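Local coordinates for orotidine 5'-phosphate decarboxylase (Lactobacillus acidophilus, PDB 3TFX), which catalyses the decarboxylation of orotidine 5'-monophosphate to UMP, the last step of de novo UMP synthesis, and works as a homodimer, at residues V32-G37 and Y57-D62. Numbering follows the deposited sequence.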
ATOM      1  N   VAL A  32     -20.741   1.971 -15.165  1.00 14.70           N
ATOM      2  CA  VAL A  32     -19.414   1.374 -15.155  1.00 13.82           C
ATOM      3  C   VAL A  32     -18.655   1.501 -13.840  1.00 13.59           C
ATOM      4  O   VAL A  32     -18.650   2.551 -13.179  1.00 13.22           O
ATOM      5  CB  VAL A  32     -18.576   1.655 -16.459  1.00 14.09           C
ATOM      6  CG1 VAL A  32     -19.273   2.625 -17.416  1.00 13.05           C
ATOM      7  CG2 VAL A  32     -17.129   2.021 -16.170  1.00 13.86           C
ATOM      8  N   PHE A  33     -18.069   0.369 -13.463  1.00 12.68           N
ATOM      9  CA  PHE A  33     -17.393   0.186 -12.198  1.00 12.00           C
ATOM     10  C   PHE A  33     -16.020  -0.339 -12.589  1.00 11.58           C
ATOM     11  O   PHE A  33     -15.906  -1.419 -13.166  1.00 11.70           O
ATOM     12  CB  PHE A  33     -18.168  -0.847 -11.348  1.00 11.57           C
ATOM     13  CG  PHE A  33     -17.846  -0.830  -9.852  1.00 11.81           C
ATOM     14  CD1 PHE A  33     -18.792  -1.274  -8.930  1.00 11.64           C
ATOM     15  CD2 PHE A  33     -16.613  -0.382  -9.367  1.00 12.52           C
ATOM     16  CE1 PHE A  33     -18.523  -1.290  -7.555  1.00 11.33           C
ATOM     17  CE2 PHE A  33     -16.335  -0.374  -7.985  1.00 12.68           C
ATOM     18  CZ  PHE A  33     -17.296  -0.834  -7.079  1.00 11.12           C
ATOM     19  N   VAL A  34     -14.972   0.429 -12.301  1.00 11.13           N
ATOM     20  CA  VAL A  34     -13.624  -0.005 -12.660  1.00 10.71           C
ATOM     21  C   VAL A  34     -12.700  -0.156 -11.453  1.00 10.83           C
ATOM     22  O   VAL A  34     -12.943   0.429 -10.390  1.00 10.39           O
ATOM     23  CB  VAL A  34     -12.951   0.939 -13.703  1.00 10.66           C
ATOM     24  CG1 VAL A  34     -13.739   0.952 -15.007  1.00  9.32           C
ATOM     25  CG2 VAL A  34     -12.783   2.345 -13.132  1.00 10.41           C
ATOM     26  N   LYS A  35     -11.637  -0.942 -11.638  1.00 10.57           N
ATOM     27  CA  LYS A  35     -10.604  -1.102 -10.620  1.00 11.25           C
ATOM     28  C   LYS A  35      -9.276  -0.576 -11.135  1.00 11.81           C
ATOM     29  O   LYS A  35      -8.802  -1.020 -12.178  1.00 12.58           O
ATOM     30  CB  LYS A  35     -10.421  -2.576 -10.228  1.00 11.12           C
ATOM     31  CG  LYS A  35      -9.413  -2.794  -9.068  1.00 11.78           C
ATOM     32  CD  LYS A  35      -9.280  -4.255  -8.707  1.00 15.23           C
ATOM     33  CE  LYS A  35      -8.197  -4.958  -9.509  1.00 16.11           C
ATOM     34  NZ  LYS A  35      -6.923  -5.107  -8.736  1.00 16.70           N
ATOM     35  N   VAL A  36      -8.685   0.355 -10.395  1.00 12.25           N
ATOM     36  CA  VAL A  36      -7.309   0.807 -10.641  1.00 12.72           C
ATOM     37  C   VAL A  36      -6.438   0.644  -9.395  1.00 12.39           C
ATOM     38  O   VAL A  36      -6.910   0.749  -8.257  1.00 12.56           O
ATOM     39  CB  VAL A  36      -7.257   2.259 -11.164  1.00 13.41           C
ATOM     40  CG1 VAL A  36      -7.750   2.305 -12.606  1.00 14.30           C
ATOM     41  CG2 VAL A  36      -8.097   3.187 -10.294  1.00 12.29           C
ATOM     42  N   GLY A  37      -5.172   0.354  -9.624  1.00 12.10           N
ATOM     43  CA  GLY A  37      -4.253   0.067  -8.548  1.00 12.05           C
ATOM     44  C   GLY A  37      -3.122   1.057  -8.554  1.00 12.15           C
ATOM     45  O   GLY A  37      -3.265   2.171  -9.058  1.00 11.66           O
ATOM     46  N   TYR A  57     -18.576   7.518 -12.451  1.00 16.31           N
ATOM     47  CA  TYR A  57     -17.879   6.231 -12.432  1.00 15.38           C
ATOM     48  C   TYR A  57     -17.776   5.705 -10.996  1.00 15.53           C
ATOM     49  O   TYR A  57     -17.554   6.479 -10.047  1.00 15.31           O
ATOM     50  CB  TYR A  57     -16.490   6.339 -13.052  1.00 15.40           C
ATOM     51  CG  TYR A  57     -16.479   6.502 -14.562  1.00 14.84           C
ATOM     52  CD1 TYR A  57     -16.757   5.420 -15.400  1.00 14.57           C
ATOM     53  CD2 TYR A  57     -16.187   7.736 -15.150  1.00 14.13           C
ATOM     54  CE1 TYR A  57     -16.751   5.564 -16.792  1.00 14.74           C
ATOM     55  CE2 TYR A  57     -16.177   7.891 -16.541  1.00 14.74           C
ATOM     56  CZ  TYR A  57     -16.470   6.801 -17.351  1.00 16.18           C
ATOM     57  OH  TYR A  57     -16.467   6.938 -18.730  1.00 18.87           O
ATOM     58  N   LYS A  58     -18.003   4.404 -10.824  1.00 14.90           N
ATOM     59  CA  LYS A  58     -17.707   3.764  -9.551  1.00 14.61           C
ATOM     60  C   LYS A  58     -16.274   3.219  -9.644  1.00 13.99           C
ATOM     61  O   LYS A  58     -15.913   2.579 -10.635  1.00 14.23           O
ATOM     62  CB  LYS A  58     -18.735   2.683  -9.212  1.00 15.01           C
ATOM     63  CG  LYS A  58     -20.118   3.228  -8.820  1.00 16.74           C
ATOM     64  CD  LYS A  58     -20.996   2.141  -8.187  1.00 21.26           C
ATOM     65  CE  LYS A  58     -22.498   2.292  -8.531  1.00 24.25           C
ATOM     66  NZ  LYS A  58     -23.175   3.488  -7.926  1.00 25.22           N
ATOM     67  N   ILE A  59     -15.447   3.535  -8.653  1.00 13.36           N
ATOM     68  CA  ILE A  59     -14.040   3.119  -8.646  1.00 12.73           C
ATOM     69  C   ILE A  59     -13.709   2.261  -7.437  1.00 11.86           C
ATOM     70  O   ILE A  59     -13.984   2.633  -6.305  1.00 11.23           O
ATOM     71  CB  ILE A  59     -13.030   4.336  -8.747  1.00 13.37           C
ATOM     72  CG1 ILE A  59     -12.922   4.862 -10.185  1.00 14.06           C
ATOM     73  CG2 ILE A  59     -11.622   3.943  -8.311  1.00 12.45           C
ATOM     74  CD1 ILE A  59     -14.006   5.829 -10.559  1.00 17.82           C
ATOM     75  N   PHE A  60     -13.119   1.093  -7.710  1.00 11.43           N
ATOM     76  CA  PHE A  60     -12.454   0.284  -6.704  1.00 10.27           C
ATOM     77  C   PHE A  60     -11.009   0.764  -6.749  1.00 10.58           C
ATOM     78  O   PHE A  60     -10.266   0.427  -7.665  1.00 10.55           O
ATOM     79  CB  PHE A  60     -12.633  -1.213  -7.061  1.00 10.18           C
ATOM     80  CG  PHE A  60     -11.837  -2.190  -6.216  1.00  8.38           C
ATOM     81  CD1 PHE A  60     -11.083  -1.792  -5.110  1.00  9.23           C
ATOM     82  CD2 PHE A  60     -11.856  -3.535  -6.542  1.00  7.74           C
ATOM     83  CE1 PHE A  60     -10.356  -2.733  -4.362  1.00  8.51           C
ATOM     84  CE2 PHE A  60     -11.142  -4.478  -5.802  1.00  8.60           C
ATOM     85  CZ  PHE A  60     -10.390  -4.079  -4.710  1.00  9.03           C
ATOM     86  N   LEU A  61     -10.625   1.608  -5.788  1.00 10.77           N
ATOM     87  CA  LEU A  61      -9.239   2.064  -5.699  1.00 10.39           C
ATOM     88  C   LEU A  61      -8.416   1.120  -4.827  1.00 10.22           C
ATOM     89  O   LEU A  61      -8.509   1.138  -3.590  1.00  9.65           O
ATOM     90  CB  LEU A  61      -9.153   3.507  -5.187  1.00 10.70           C
ATOM     91  CG  LEU A  61      -7.752   4.121  -5.083  1.00 10.23           C
ATOM     92  CD1 LEU A  61      -6.917   3.896  -6.351  1.00 10.90           C
ATOM     93  CD2 LEU A  61      -7.875   5.585  -4.794  1.00 10.61           C
ATOM     94  N   ASP A  62      -7.595   0.314  -5.496  1.00  9.76           N
ATOM     95  CA  ASP A  62      -6.977  -0.858  -4.904  1.00  9.83           C
ATOM     96  C   ASP A  62      -5.493  -0.619  -4.599  1.00 10.18           C
ATOM     97  O   ASP A  62      -4.608  -1.039  -5.361  1.00 10.09           O
ATOM     98  CB  ASP A  62      -7.170  -2.035  -5.862  1.00  9.97           C
ATOM     99  CG  ASP A  62      -6.627  -3.356  -5.322  1.00 11.28           C
ATOM    100  OD1 ASP A  62      -6.184  -3.432  -4.147  1.00 11.40           O
ATOM    101  OD2 ASP A  62      -6.649  -4.328  -6.100  1.00 11.09           O
TER
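Residues 33-36 and 58-62 run parallel as the second and third strands of the TIM barrel, their axes 20° apart, joined by five backbone hydrogen bonds from Lys58 N to Val32 O at one end to Asp62 N to Val36 O at the other. The side chains of Phe33, Lys35 and Phe60 lie on the inner face; Lys58 starts there too, but its end leads away. Lys58 CB sits over one face of the Phe33 ring, 3.8 Å from its centroid, while the CE2 corner of that ring reaches CB of Phe60 at 3.9 Å. Toward the C-terminal ends of the strands, Lys35 CG sits over one face of the Phe60 ring, 4.0 Å from its centroid, and Lys35 CD comes to 3.4 Å from Phe60 CD2. With CG anti to the backbone N (chi1 -175°), Lys35 runs out straight, then bends at chi3 and chi4 to bring NZ within 2.8 Å of Asp62 OD2, a salt bridge made to the anti lone pair. Asp62 OD1 meets Lys64 NZ and Thr88 OG1, so both carboxylate oxygens are engaged. On the outer face, Val34 CG2 packs on Ile59 CG1 at 3.9 Å. A methionine in place of Lys35 would probably leave Asp62 OD2 without its charged mate and the carboxylate less firmly oriented. Lys35, Asp62 and Lys64, the predicted proton donor, are probably the first three members of the family's Lys-Asp-Lys-Asp array, the fourth coming from the partner subunit, as in other OMP decarboxylases.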